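Local coordinates for RagA protein (Porphyromonas gingivalis, PDB 6SLN) that probably takes up peptides across the outer membrane as a TonB-dependent receptor of the 22-stranded barrel type, at residues L920-S925 with K966-D971; N748-V753 with S853-S858; S596-N601 with L675-Q680. All blocks are in the same frame, centred on the assembly; numbering follows the deposited sequence.

Overall arrangement
All three contacts join ends of barrel strands or the loops and turns between them, and follow one another along the chain; none nests in or crosses another. Contact 3 comes first. It brings the loop after strand 584-595 to the start of strand 678-691, closing a span that includes strands 604-614 and 627-641. Contact 2 follows and joins two short turns, before strand 752-764 and after strand 844-853. Contact 1 comes last along the chain, where the loop after strand 951-964 folds back on the start of strand 921-937. Contacts 1 and 3 are at the loop-rich, probably extracellular end. Contact 2 is at the short-turn, probably periplasmic end, about 56 Å from contact 3 between centres.

Contact 1: L920-S925 with K966-D971; sequences LLENAS and KYKGFD
Glu922 meets Lys968 through a straight arm and a folded one. CG of Glu922 lies opposite its carbonyl carbon (chi1 -64°), and the chain then runs extended to the carboxylate. Lys968 starts from the same kind of chi1, but bends at each later torsion. Its chain wraps back so that NZ returns beside OE1. The setting is the loop end of the transmembrane beta-barrel, where the segment after strand 951-964 folds over the start of strand 921-937.

Glu922 OE1 accepts two bonds from one residue. The backbone N of Lys968 lies 2.6 Å from Glu922 OE1, and the bond is nearly straight, at 170°. It uses the syn lone pair. Lys968 NZ forms a salt bridge to the same Glu922 OE1 at 2.8 Å, but comes from above the carboxylate plane. The two donors thus approach in different directions. The other oxygen, OE2, is held by Arg876 and Asn873. The carboxylate is buried, and with a lysine and an arginine beside it, it is probably ionised.

Lys968 NZ also bonds the carbonyl O of Lys966, 3.0 Å away, which closes the loop on itself. Tyr967 lies between these two lysines in sequence. Tyr967 CD1 is 3.6 Å from Glu922 CB and 4.0 Å from Ala924 CB. The backbone N of Gly969 sits over one face of the ring, toward the rim. The exposed Lys966 runs its aliphatic part along Asn923, and Lys966 CE comes to 3.4 Å from Asn923 CB.

Asn923 uses OD1 within its own segment and makes an Asx turn. Asn923 OD1 accepts from the backbone N-H of Ser925, in the carbonyl plane, at 3.0 Å, and also accepts from Ser925 OG.

Contact 2: N748-V753 with S853-S858; sequences NKDWNV and SWKGLS
Asp750 starts the contact, beside Trp854 and Lys855. Its carboxylate lies alongside the Trp854 indole, with Asp750 OD2 4.0 Å from Trp854 NE1. The Asp750 side chain crosses that of Lys855 at about a right angle, and Asp750 OD1 is 3.9 Å from Lys855 CD. Asp750 OD1 and Lys855 NZ are 5.4 Å apart, so the opposite charges are near but form no salt bridge.

Trp751 comes next and carries the aromatic part. Trp854 presents the CD1-NE1 edge of its indole to the face of Trp751, in a T-shaped (edge-to-face) pair. The five-membered rings have centroids 4.6 Å apart and planes at 65°. Trp854 CD1 sits over the Trp751 face, 3.5 Å from Trp751 CE2. The two indole nitrogens are both donors and do not bond each other.

Asn752 supplies the backbone link. The carbonyl O of Asn752 accepts from Ser853 N at 3.0 Å. Ser853 OG adds a weak bond to the same Asn752 O at 3.4 Å, because chi1 of 46° brings the hydroxyl back toward Asn752.

The contact lies on the surface at the short-turn end of the beta-barrel. It joins the turn between strands 732-746 and 752-764 to the hairpin turn between 844-853 and 857-873. Beyond it, Val753 makes backbone hydrogen bonds to strand 732-746, and Gly856 and Ser858 make them to strand 921-937.

Contact 3: S596-N601 with L675-Q680; sequences SRFGSN and LSWEKQ
Phe598 lays one face of its ring on the peptide link between Ser676 and Trp677. Ser676 C and Trp677 N both lie 3.4 Å above the Phe598 ring plane, each offset toward the rim. The ring's edge is turned to the face of the Trp677 indole. Phe598 CE2 stands over that face and comes within 3.5 Å of Trp677 CD1. The pair is edge-to-face but tilted: the planes meet at 53°, and the Phe598 centroid is 4.7 Å from that of the Trp677 five-membered ring.

With chi1 at -43°, CG of Phe598 stays on the side of its backbone N, and the ring reaches across the second segment. Leu675 adds an aliphatic touch, with Leu675 CG 3.9 Å from Phe598 CD1. The carbonyl O of Leu675 lies 3.4 Å from Phe598 CB.

These residues belong to the loop end of the TonB-dependent receptor barrel. The loop between strands 584-595 and 604-614 meets the residues that lead into strand 678-691. Every residue whose side chain touches across the contact is buried. Polar groups of the second segment are held by neighbours: Trp677 NE1 bonds the carbonyl O of Arg603, and Ser676 OG that of Asn602. The Ser676 carbonyl O accepts from the side-chain amide of Asn728. Ser600, in the same loop as Phe598, packs on an acidic side chain of another protein chain and touches a dodecyl-beta-D-maltoside molecule.

The polar link across the two segments runs through a water. It accepts from the backbone N of Gly599 at 2.6 Å and donates to the carbonyl O of Leu675 at 2.9 Å.

Contact 1: L920-S925 with K966-D971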
ATOM      1  N   LEU A 920      -8.405   0.131  46.561  1.00 66.69           N
ATOM      2  CA  LEU A 920      -8.144  -0.087  45.134  1.00 60.44           C
ATOM      3  C   LEU A 920      -7.209  -1.267  44.904  1.00 46.38           C
ATOM      4  O   LEU A 920      -7.255  -1.864  43.827  1.00 50.42           O
ATOM      5  CB  LEU A 920      -7.568   1.139  44.403  1.00 53.19           C
ATOM      6  CG  LEU A 920      -8.333   2.460  44.470  1.00 54.59           C
ATOM      7  CD1 LEU A 920      -7.834   3.424  43.416  1.00 46.09           C
ATOM      8  CD2 LEU A 920      -9.823   2.227  44.323  1.00 60.13           C
ATOM      9  N   LEU A 921      -6.353  -1.629  45.857  1.00 42.21           N
ATOM     10  CA  LEU A 921      -5.548  -2.844  45.669  1.00 49.15           C
ATOM     11  C   LEU A 921      -6.376  -4.034  46.132  1.00 53.18           C
ATOM     12  O   LEU A 921      -6.486  -4.295  47.326  1.00 58.22           O
ATOM     13  CB  LEU A 921      -4.221  -2.776  46.416  1.00 46.83           C
ATOM     14  CG  LEU A 921      -3.273  -3.953  46.117  1.00 49.15           C
ATOM     15  CD1 LEU A 921      -2.950  -4.083  44.601  1.00 41.22           C
ATOM     16  CD2 LEU A 921      -1.986  -3.893  46.978  1.00 42.92           C
ATOM     17  N   GLU A 922      -6.953  -4.774  45.195  1.00 48.92           N
ATOM     18  CA  GLU A 922      -7.879  -5.838  45.546  1.00 51.71           C
ATOM     19  C   GLU A 922      -7.261  -7.213  45.343  1.00 45.25           C
ATOM     20  O   GLU A 922      -6.442  -7.419  44.446  1.00 41.88           O
ATOM     21  CB  GLU A 922      -9.162  -5.744  44.722  1.00 53.16           C
ATOM     22  CG  GLU A 922      -9.963  -4.489  44.967  1.00 56.63           C
ATOM     23  CD  GLU A 922     -11.248  -4.492  44.173  1.00 57.96           C
ATOM     24  OE1 GLU A 922     -11.859  -5.579  44.081  1.00 60.24           O
ATOM     25  OE2 GLU A 922     -11.634  -3.431  43.627  1.00 51.23           O
ATOM     26  N   ASN A 923      -7.689  -8.154  46.182  1.00 43.45           N
ATOM     27  CA  ASN A 923      -7.402  -9.571  45.998  1.00 43.58           C
ATOM     28  C   ASN A 923      -8.063 -10.123  44.741  1.00 49.28           C
ATOM     29  O   ASN A 923      -9.233 -10.538  44.772  1.00 47.67           O
ATOM     30  CB  ASN A 923      -7.877 -10.354  47.217  1.00 44.75           C
ATOM     31  CG  ASN A 923      -7.354 -11.760  47.234  1.00 54.19           C
ATOM     32  OD1 ASN A 923      -7.334 -12.446  46.204  1.00 56.06           O
ATOM     33  ND2 ASN A 923      -6.904 -12.202  48.399  1.00 56.35           N
ATOM     34  N   ALA A 924      -7.323 -10.145  43.631  1.00 46.98           N
ATOM     35  CA  ALA A 924      -7.850 -10.629  42.363  1.00 43.63           C
ATOM     36  C   ALA A 924      -7.605 -12.126  42.154  1.00 48.70           C
ATOM     37  O   ALA A 924      -7.595 -12.593  41.007  1.00 53.52           O
ATOM     38  CB  ALA A 924      -7.269  -9.817  41.202  1.00 41.22           C
ATOM     39  N   SER A 925      -7.421 -12.887  43.231  1.00 48.31           N
ATOM     40  CA  SER A 925      -7.330 -14.337  43.105  1.00 52.55           C
ATOM     41  C   SER A 925      -8.686 -14.917  42.714  1.00 57.21           C
ATOM     42  O   SER A 925      -9.740 -14.308  42.940  1.00 59.57           O
ATOM     43  CB  SER A 925      -6.851 -14.971  44.413  1.00 43.93           C
ATOM     44  OG  SER A 925      -5.896 -14.152  45.046  1.00 45.15           O
ATOM     45  N   LYS A 966     -13.253 -12.427  45.101  1.00 60.29           N
ATOM     46  CA  LYS A 966     -13.757 -11.244  45.787  1.00 58.50           C
ATOM     47  C   LYS A 966     -13.365  -9.964  45.055  1.00 54.09           C
ATOM     48  O   LYS A 966     -13.472  -8.870  45.621  1.00 56.69           O
ATOM     49  CB  LYS A 966     -13.285 -11.211  47.247  1.00 62.38           C
ATOM     50  CG  LYS A 966     -11.833 -10.754  47.487  1.00 77.17           C
ATOM     51  CD  LYS A 966     -11.559 -10.405  48.981  1.00 85.89           C
ATOM     52  CE  LYS A 966     -10.493  -9.286  49.141  1.00 85.52           C
ATOM     53  NZ  LYS A 966      -9.731  -9.295  50.441  1.00 79.33           N
ATOM     54  N   TYR A 967     -12.911 -10.085  43.804  1.00 43.32           N
ATOM     55  CA  TYR A 967     -12.561  -8.914  43.011  1.00 43.92           C
ATOM     56  C   TYR A 967     -13.818  -8.135  42.643  1.00 51.43           C
ATOM     57  O   TYR A 967     -14.721  -8.673  42.004  1.00 57.91           O
ATOM     58  CB  TYR A 967     -11.810  -9.323  41.750  1.00 41.18           C
ATOM     59  CG  TYR A 967     -11.259  -8.124  41.032  1.00 40.34           C
ATOM     60  CD1 TYR A 967     -10.326  -7.315  41.648  1.00 40.44           C
ATOM     61  CD2 TYR A 967     -11.683  -7.777  39.752  1.00 50.87           C
ATOM     62  CE1 TYR A 967      -9.806  -6.202  41.015  1.00 50.37           C
ATOM     63  CE2 TYR A 967     -11.164  -6.648  39.106  1.00 56.73           C
ATOM     64  CZ  TYR A 967     -10.225  -5.863  39.751  1.00 54.30           C
ATOM     65  OH  TYR A 967      -9.688  -4.743  39.150  1.00 52.63           O
ATOM     66  N   LYS A 968     -13.863  -6.863  43.018  1.00 54.32           N
ATOM     67  CA  LYS A 968     -15.041  -6.026  42.817  1.00 46.86           C
ATOM     68  C   LYS A 968     -15.122  -5.431  41.418  1.00 45.97           C
ATOM     69  O   LYS A 968     -16.008  -4.603  41.166  1.00 51.55           O
ATOM     70  CB  LYS A 968     -15.076  -4.902  43.865  1.00 48.48           C
ATOM     71  CG  LYS A 968     -15.129  -5.396  45.317  1.00 43.64           C
ATOM     72  CD  LYS A 968     -14.433  -4.436  46.280  1.00 52.58           C
ATOM     73  CE  LYS A 968     -13.575  -5.198  47.322  1.00 61.01           C
ATOM     74  NZ  LYS A 968     -12.561  -6.198  46.753  1.00 51.80           N
ATOM     75  N   GLY A 969     -14.235  -5.823  40.503  1.00 44.41           N
ATOM     76  CA  GLY A 969     -14.412  -5.553  39.091  1.00 43.58           C
ATOM     77  C   GLY A 969     -14.999  -6.745  38.339  1.00 39.10           C
ATOM     78  O   GLY A 969     -15.362  -7.774  38.912  1.00 41.83           O
ATOM     79  N   PHE A 970     -15.065  -6.605  37.020  1.00 38.28           N
ATOM     80  CA  PHE A 970     -15.790  -7.599  36.236  1.00 46.18           C
ATOM     81  C   PHE A 970     -15.046  -8.929  36.192  1.00 49.51           C
ATOM     82  O   PHE A 970     -15.639  -9.996  36.392  1.00 49.69           O
ATOM     83  CB  PHE A 970     -16.028  -7.076  34.822  1.00 47.82           C
ATOM     84  CG  PHE A 970     -17.097  -6.024  34.736  1.00 48.91           C
ATOM     85  CD1 PHE A 970     -16.792  -4.688  34.960  1.00 39.19           C
ATOM     86  CD2 PHE A 970     -18.413  -6.373  34.413  1.00 46.62           C
ATOM     87  CE1 PHE A 970     -17.781  -3.715  34.858  1.00 39.73           C
ATOM     88  CE2 PHE A 970     -19.394  -5.415  34.312  1.00 37.63           C
ATOM     89  CZ  PHE A 970     -19.079  -4.081  34.542  1.00 40.10           C
ATOM     90  N   ASP A 971     -13.756  -8.886  35.927  1.00 48.13           N
ATOM     91  CA  ASP A 971     -12.994 -10.115  35.735  1.00 52.80           C
ATOM     92  C   ASP A 971     -11.666 -10.035  36.488  1.00 52.16           C
ATOM     93  O   ASP A 971     -10.801  -9.213  36.138  1.00 52.50           O
ATOM     94  CB  ASP A 971     -12.763 -10.367  34.236  1.00 39.56           C
ATOM     95  CG  ASP A 971     -12.160 -11.738  33.951  1.00 41.98           C
ATOM     96  OD1 ASP A 971     -11.900 -12.509  34.915  1.00 37.80           O
ATOM     97  OD2 ASP A 971     -11.933 -12.044  32.751  1.00 43.97           O
TER

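Contact 2: N748-V753 with S853-S858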
ATOM      1  N   ASN A 748     -14.931 -49.690  37.746  1.00138.27           N
ATOM      2  CA  ASN A 748     -16.172 -50.434  37.536  1.00129.29           C
ATOM      3  C   ASN A 748     -16.374 -50.770  36.057  1.00133.39           C
ATOM      4  O   ASN A 748     -15.863 -50.069  35.177  1.00140.20           O
ATOM      5  CB  ASN A 748     -17.376 -49.638  38.039  1.00116.63           C
ATOM      6  CG  ASN A 748     -18.568 -50.499  38.248  1.00105.61           C
ATOM      7  OD1 ASN A 748     -19.074 -51.117  37.322  1.00102.43           O
ATOM      8  ND2 ASN A 748     -19.049 -50.529  39.475  1.00102.14           N
ATOM      9  N   LYS A 749     -17.120 -51.846  35.793  1.00128.42           N
ATOM     10  CA  LYS A 749     -17.588 -52.178  34.434  1.00121.26           C
ATOM     11  C   LYS A 749     -19.005 -51.651  34.196  1.00115.26           C
ATOM     12  O   LYS A 749     -19.902 -52.334  33.698  1.00110.78           O
ATOM     13  CB  LYS A 749     -17.498 -53.680  34.183  1.00117.08           C
ATOM     14  CG  LYS A 749     -16.323 -54.048  33.282  1.00108.60           C
ATOM     15  CD  LYS A 749     -15.116 -54.535  34.073  1.00103.56           C
ATOM     16  CE  LYS A 749     -14.103 -55.228  33.161  1.00104.57           C
ATOM     17  NZ  LYS A 749     -12.946 -55.808  33.920  1.00105.94           N
ATOM     18  N   ASP A 750     -19.182 -50.386  34.583  1.00114.26           N
ATOM     19  CA  ASP A 750     -20.406 -49.604  34.445  1.00113.00           C
ATOM     20  C   ASP A 750     -20.045 -48.144  34.716  1.00105.96           C
ATOM     21  O   ASP A 750     -20.368 -47.250  33.926  1.00 98.88           O
ATOM     22  CB  ASP A 750     -21.486 -50.100  35.417  1.00121.80           C
ATOM     23  CG  ASP A 750     -22.892 -50.085  34.817  1.00127.50           C
ATOM     24  OD1 ASP A 750     -23.108 -50.716  33.760  1.00129.67           O
ATOM     25  OD2 ASP A 750     -23.788 -49.458  35.424  1.00128.29           O
ATOM     26  N   TRP A 751     -19.334 -47.911  35.821  1.00106.08           N
ATOM     27  CA  TRP A 751     -18.938 -46.594  36.310  1.00 99.65           C
ATOM     28  C   TRP A 751     -17.450 -46.343  36.078  1.00 96.88           C
ATOM     29  O   TRP A 751     -16.662 -47.274  35.911  1.00 98.83           O
ATOM     30  CB  TRP A 751     -19.233 -46.470  37.809  1.00 90.86           C
ATOM     31  CG  TRP A 751     -20.552 -45.862  38.124  1.00 79.88           C
ATOM     32  CD1 TRP A 751     -21.696 -46.522  38.408  1.00 73.84           C
ATOM     33  CD2 TRP A 751     -20.865 -44.461  38.189  1.00 78.45           C
ATOM     34  NE1 TRP A 751     -22.710 -45.629  38.644  1.00 74.94           N
ATOM     35  CE2 TRP A 751     -22.225 -44.357  38.519  1.00 75.38           C
ATOM     36  CE3 TRP A 751     -20.130 -43.291  37.992  1.00 80.29           C
ATOM     37  CZ2 TRP A 751     -22.869 -43.131  38.663  1.00 76.54           C
ATOM     38  CZ3 TRP A 751     -20.773 -42.070  38.137  1.00 79.25           C
ATOM     39  CH2 TRP A 751     -22.126 -42.001  38.469  1.00 77.54           C
ATOM     40  N   ASN A 752     -17.063 -45.062  36.103  1.00 91.30           N
ATOM     41  CA  ASN A 752     -15.644 -44.696  36.038  1.00 87.79           C
ATOM     42  C   ASN A 752     -15.493 -43.235  36.480  1.00 86.69           C
ATOM     43  O   ASN A 752     -15.733 -42.322  35.685  1.00 86.99           O
ATOM     44  CB  ASN A 752     -15.072 -44.903  34.644  1.00 86.44           C
ATOM     45  CG  ASN A 752     -13.590 -44.564  34.569  1.00 93.64           C
ATOM     46  OD1 ASN A 752     -12.981 -44.166  35.563  1.00100.75           O
ATOM     47  ND2 ASN A 752     -13.001 -44.717  33.381  1.00 89.23           N
ATOM     48  N   VAL A 753     -15.049 -43.044  37.721  1.00 84.90           N
ATOM     49  CA  VAL A 753     -14.770 -41.726  38.273  1.00 78.06           C
ATOM     50  C   VAL A 753     -13.264 -41.534  38.280  1.00 76.41           C
ATOM     51  O   VAL A 753     -12.536 -42.403  38.771  1.00 79.74           O
ATOM     52  CB  VAL A 753     -15.348 -41.595  39.688  1.00 80.77           C
ATOM     53  CG1 VAL A 753     -15.288 -40.164  40.142  1.00 82.74           C
ATOM     54  CG2 VAL A 753     -16.775 -42.099  39.713  1.00 83.82           C
ATOM     55  N   SER A 853     -17.955 -41.195  34.022  1.00 72.49           N
ATOM     56  CA  SER A 853     -18.572 -41.746  32.832  1.00 76.77           C
ATOM     57  C   SER A 853     -19.462 -42.895  33.266  1.00 84.00           C
ATOM     58  O   SER A 853     -19.013 -43.792  33.990  1.00 77.56           O
ATOM     59  CB  SER A 853     -17.534 -42.221  31.824  1.00 76.25           C
ATOM     60  OG  SER A 853     -16.536 -42.978  32.473  1.00 84.69           O
ATOM     61  N   TRP A 854     -20.726 -42.844  32.847  1.00 87.77           N
ATOM     62  CA  TRP A 854     -21.647 -43.948  33.063  1.00 91.52           C
ATOM     63  C   TRP A 854     -21.478 -44.994  31.977  1.00 97.56           C
ATOM     64  O   TRP A 854     -20.353 -45.391  31.668  1.00112.01           O
ATOM     65  CB  TRP A 854     -23.085 -43.465  33.093  1.00 94.16           C
ATOM     66  CG  TRP A 854     -23.835 -44.265  34.051  1.00103.69           C
ATOM     67  CD1 TRP A 854     -23.354 -44.806  35.202  1.00105.51           C
ATOM     68  CD2 TRP A 854     -25.198 -44.672  33.952  1.00108.33           C
ATOM     69  NE1 TRP A 854     -24.337 -45.514  35.837  1.00106.64           N
ATOM     70  CE2 TRP A 854     -25.481 -45.446  35.090  1.00109.36           C
ATOM     71  CE3 TRP A 854     -26.210 -44.449  33.018  1.00109.44           C
ATOM     72  CZ2 TRP A 854     -26.734 -45.995  35.320  1.00113.68           C
ATOM     73  CZ3 TRP A 854     -27.452 -44.998  33.247  1.00110.70           C
ATOM     74  CH2 TRP A 854     -27.705 -45.761  34.387  1.00112.92           C
ATOM     75  N   LYS A 855     -22.577 -45.447  31.386  1.00 89.82           N
ATOM     76  CA  LYS A 855     -22.491 -46.243  30.167  1.00 91.65           C
ATOM     77  C   LYS A 855     -22.818 -45.309  29.003  1.00 89.91           C
ATOM     78  O   LYS A 855     -23.937 -45.250  28.500  1.00 94.03           O
ATOM     79  CB  LYS A 855     -23.408 -47.461  30.231  1.00 97.88           C
ATOM     80  CG  LYS A 855     -22.878 -48.662  29.423  1.00101.48           C
ATOM     81  CD  LYS A 855     -23.341 -50.021  29.974  1.00101.20           C
ATOM     82  CE  LYS A 855     -23.024 -51.173  29.002  1.00 95.73           C
ATOM     83  NZ  LYS A 855     -24.244 -51.979  28.627  1.00 91.54           N
ATOM     84  N   GLY A 856     -21.809 -44.553  28.584  1.00 84.37           N
ATOM     85  CA  GLY A 856     -21.962 -43.595  27.518  1.00 80.14           C
ATOM     86  C   GLY A 856     -22.259 -42.192  27.983  1.00 79.31           C
ATOM     87  O   GLY A 856     -22.115 -41.253  27.193  1.00 81.14           O
ATOM     88  N   LEU A 857     -22.660 -42.017  29.238  1.00 76.29           N
ATOM     89  CA  LEU A 857     -22.922 -40.694  29.786  1.00 73.88           C
ATOM     90  C   LEU A 857     -21.703 -40.226  30.574  1.00 72.65           C
ATOM     91  O   LEU A 857     -21.298 -40.875  31.541  1.00 73.67           O
ATOM     92  CB  LEU A 857     -24.170 -40.709  30.665  1.00 70.70           C
ATOM     93  CG  LEU A 857     -24.914 -39.372  30.654  1.00 70.62           C
ATOM     94  CD1 LEU A 857     -25.061 -38.869  29.224  1.00 66.47           C
ATOM     95  CD2 LEU A 857     -26.272 -39.503  31.315  1.00 71.99           C
ATOM     96  N   SER A 858     -21.119 -39.107  30.157  1.00 72.46           N
ATOM     97  CA  SER A 858     -19.949 -38.543  30.811  1.00 71.03           C
ATOM     98  C   SER A 858     -20.213 -37.118  31.256  1.00 70.20           C
ATOM     99  O   SER A 858     -20.917 -36.354  30.587  1.00 71.22           O
ATOM    100  CB  SER A 858     -18.725 -38.537  29.894  1.00 68.92           C
ATOM    101  OG  SER A 858     -18.315 -39.852  29.607  1.00 73.89           O
TER

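Contact 3: S596-N601 with L675-Q680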
ATOM      1  N   SER A 596      20.726 -12.576  15.296  1.00 47.98           N
ATOM      2  CA  SER A 596      20.768 -11.269  14.647  1.00 46.32           C
ATOM      3  C   SER A 596      20.535 -10.119  15.618  1.00 46.26           C
ATOM      4  O   SER A 596      20.922  -8.980  15.320  1.00 41.76           O
ATOM      5  CB  SER A 596      19.709 -11.216  13.547  1.00 44.22           C
ATOM      6  OG  SER A 596      18.461 -11.723  14.005  1.00 43.54           O
ATOM      7  N   ARG A 597      19.885 -10.395  16.757  1.00 47.51           N
ATOM      8  CA  ARG A 597      19.447  -9.388  17.717  1.00 45.48           C
ATOM      9  C   ARG A 597      20.596  -8.827  18.552  1.00 49.00           C
ATOM     10  O   ARG A 597      20.384  -7.883  19.321  1.00 48.99           O
ATOM     11  CB  ARG A 597      18.359 -10.002  18.612  1.00 38.42           C
ATOM     12  CG  ARG A 597      17.130 -10.530  17.812  1.00 41.16           C
ATOM     13  CD  ARG A 597      15.876 -10.655  18.689  1.00 35.06           C
ATOM     14  NE  ARG A 597      14.592 -10.563  17.991  1.00 38.14           N
ATOM     15  CZ  ARG A 597      13.611 -11.463  18.087  1.00 44.92           C
ATOM     16  NH1 ARG A 597      13.760 -12.549  18.831  1.00 49.24           N
ATOM     17  NH2 ARG A 597      12.468 -11.278  17.440  1.00 43.35           N
ATOM     18  N   PHE A 598      21.795  -9.380  18.421  1.00 48.38           N
ATOM     19  CA  PHE A 598      23.004  -8.840  19.032  1.00 50.48           C
ATOM     20  C   PHE A 598      24.055  -8.603  17.954  1.00 47.61           C
ATOM     21  O   PHE A 598      24.052  -9.270  16.917  1.00 48.36           O
ATOM     22  CB  PHE A 598      23.531  -9.792  20.111  1.00 47.99           C
ATOM     23  CG  PHE A 598      22.441 -10.346  20.994  1.00 52.31           C
ATOM     24  CD1 PHE A 598      21.656  -9.496  21.760  1.00 50.70           C
ATOM     25  CD2 PHE A 598      22.184 -11.705  21.044  1.00 54.24           C
ATOM     26  CE1 PHE A 598      20.653  -9.991  22.561  1.00 47.30           C
ATOM     27  CE2 PHE A 598      21.179 -12.203  21.849  1.00 44.26           C
ATOM     28  CZ  PHE A 598      20.414 -11.344  22.606  1.00 44.72           C
ATOM     29  N   GLY A 599      24.949  -7.640  18.191  1.00 42.34           N
ATOM     30  CA  GLY A 599      26.018  -7.357  17.242  1.00 41.76           C
ATOM     31  C   GLY A 599      27.026  -8.499  17.080  1.00 46.91           C
ATOM     32  O   GLY A 599      27.083  -9.443  17.867  1.00 41.22           O
ATOM     33  N   SER A 600      27.865  -8.370  16.039  1.00 61.81           N
ATOM     34  CA  SER A 600      28.797  -9.431  15.639  1.00 65.86           C
ATOM     35  C   SER A 600      29.608  -9.969  16.814  1.00 60.53           C
ATOM     36  O   SER A 600      29.672 -11.183  17.044  1.00 54.24           O
ATOM     37  CB  SER A 600      29.752  -8.916  14.557  1.00 71.98           C
ATOM     38  OG  SER A 600      29.112  -8.017  13.667  1.00 79.60           O
ATOM     39  N   ASN A 601      30.230  -9.079  17.576  1.00 61.44           N
ATOM     40  CA  ASN A 601      31.144  -9.524  18.618  1.00 62.38           C
ATOM     41  C   ASN A 601      30.440  -9.979  19.883  1.00 54.94           C
ATOM     42  O   ASN A 601      31.122 -10.294  20.858  1.00 54.57           O
ATOM     43  CB  ASN A 601      32.164  -8.424  18.930  1.00 72.49           C
ATOM     44  CG  ASN A 601      33.251  -8.309  17.839  1.00 85.46           C
ATOM     45  OD1 ASN A 601      33.475  -9.247  17.068  1.00 87.23           O
ATOM     46  ND2 ASN A 601      33.919  -7.158  17.772  1.00 90.54           N
ATOM     47  N   LEU A 675      25.179  -5.470  24.082  1.00 38.83           N
ATOM     48  CA  LEU A 675      23.976  -6.283  24.180  1.00 40.35           C
ATOM     49  C   LEU A 675      24.265  -7.724  23.789  1.00 42.95           C
ATOM     50  O   LEU A 675      24.815  -7.983  22.721  1.00 50.80           O
ATOM     51  CB  LEU A 675      22.889  -5.719  23.272  1.00 44.70           C
ATOM     52  CG  LEU A 675      21.461  -6.095  23.688  1.00 45.92           C
ATOM     53  CD1 LEU A 675      21.183  -5.699  25.147  1.00 49.08           C
ATOM     54  CD2 LEU A 675      20.475  -5.429  22.777  1.00 31.97           C
ATOM     55  N   SER A 676      23.881  -8.662  24.652  1.00 39.07           N
ATOM     56  CA  SER A 676      24.049 -10.079  24.356  1.00 36.51           C
ATOM     57  C   SER A 676      22.893 -10.858  24.981  1.00 46.06           C
ATOM     58  O   SER A 676      21.943 -10.285  25.532  1.00 43.87           O
ATOM     59  CB  SER A 676      25.422 -10.564  24.835  1.00 47.85           C
ATOM     60  OG  SER A 676      25.757 -11.850  24.318  1.00 52.61           O
ATOM     61  N   TRP A 677      22.968 -12.181  24.860  1.00 47.21           N
ATOM     62  CA  TRP A 677      21.969 -13.064  25.442  1.00 45.00           C
ATOM     63  C   TRP A 677      21.771 -12.790  26.924  1.00 54.15           C
ATOM     64  O   TRP A 677      22.724 -12.489  27.652  1.00 54.64           O
ATOM     65  CB  TRP A 677      22.397 -14.513  25.287  1.00 41.48           C
ATOM     66  CG  TRP A 677      22.371 -14.967  23.915  1.00 43.05           C
ATOM     67  CD1 TRP A 677      23.299 -14.713  22.955  1.00 43.14           C
ATOM     68  CD2 TRP A 677      21.367 -15.782  23.310  1.00 44.55           C
ATOM     69  NE1 TRP A 677      22.940 -15.324  21.784  1.00 48.77           N
ATOM     70  CE2 TRP A 677      21.753 -15.985  21.970  1.00 49.67           C
ATOM     71  CE3 TRP A 677      20.189 -16.371  23.771  1.00 34.89           C
ATOM     72  CZ2 TRP A 677      20.991 -16.739  21.078  1.00 49.29           C
ATOM     73  CZ3 TRP A 677      19.441 -17.127  22.892  1.00 50.40           C
ATOM     74  CH2 TRP A 677      19.841 -17.303  21.561  1.00 51.77           C
ATOM     75  N   GLU A 678      20.518 -12.912  27.367  1.00 55.47           N
ATOM     76  CA  GLU A 678      20.219 -13.134  28.776  1.00 47.51           C
ATOM     77  C   GLU A 678      20.414 -14.618  29.066  1.00 45.04           C
ATOM     78  O   GLU A 678      19.945 -15.474  28.311  1.00 50.47           O
ATOM     79  CB  GLU A 678      18.795 -12.677  29.089  1.00 38.89           C
ATOM     80  CG  GLU A 678      18.188 -13.182  30.385  1.00 37.63           C
ATOM     81  CD  GLU A 678      16.743 -12.682  30.579  1.00 47.69           C
ATOM     82  OE1 GLU A 678      16.590 -11.443  30.754  1.00 43.13           O
ATOM     83  OE2 GLU A 678      15.776 -13.513  30.547  1.00 35.93           O
ATOM     84  N   LYS A 679      21.167 -14.936  30.108  1.00 50.77           N
ATOM     85  CA  LYS A 679      21.563 -16.314  30.349  1.00 52.47           C
ATOM     86  C   LYS A 679      20.898 -16.830  31.615  1.00 53.76           C
ATOM     87  O   LYS A 679      20.956 -16.191  32.672  1.00 52.14           O
ATOM     88  CB  LYS A 679      23.087 -16.447  30.400  1.00 50.18           C
ATOM     89  CG  LYS A 679      23.699 -16.343  28.991  1.00 52.08           C
ATOM     90  CD  LYS A 679      25.186 -16.661  28.926  1.00 55.36           C
ATOM     91  CE  LYS A 679      26.047 -15.394  29.009  1.00 54.89           C
ATOM     92  NZ  LYS A 679      25.686 -14.315  28.044  1.00 51.59           N
ATOM     93  N   GLN A 680      20.230 -17.963  31.478  1.00 48.23           N
ATOM     94  CA  GLN A 680      19.478 -18.576  32.545  1.00 41.38           C
ATOM     95  C   GLN A 680      20.074 -19.934  32.855  1.00 50.15           C
ATOM     96  O   GLN A 680      20.607 -20.612  31.973  1.00 53.33           O
ATOM     97  CB  GLN A 680      18.007 -18.731  32.165  1.00 44.23           C
ATOM     98  CG  GLN A 680      17.205 -17.472  32.403  1.00 56.00           C
ATOM     99  CD  GLN A 680      15.717 -17.635  32.161  1.00 53.97           C
ATOM    100  OE1 GLN A 680      15.140 -18.709  32.379  1.00 54.81           O
ATOM    101  NE2 GLN A 680      15.089 -16.566  31.686  1.00 50.22           N
TER
HETATM  102  O   HOH W   1      25.370  -6.412  20.403  1.00 30.67           O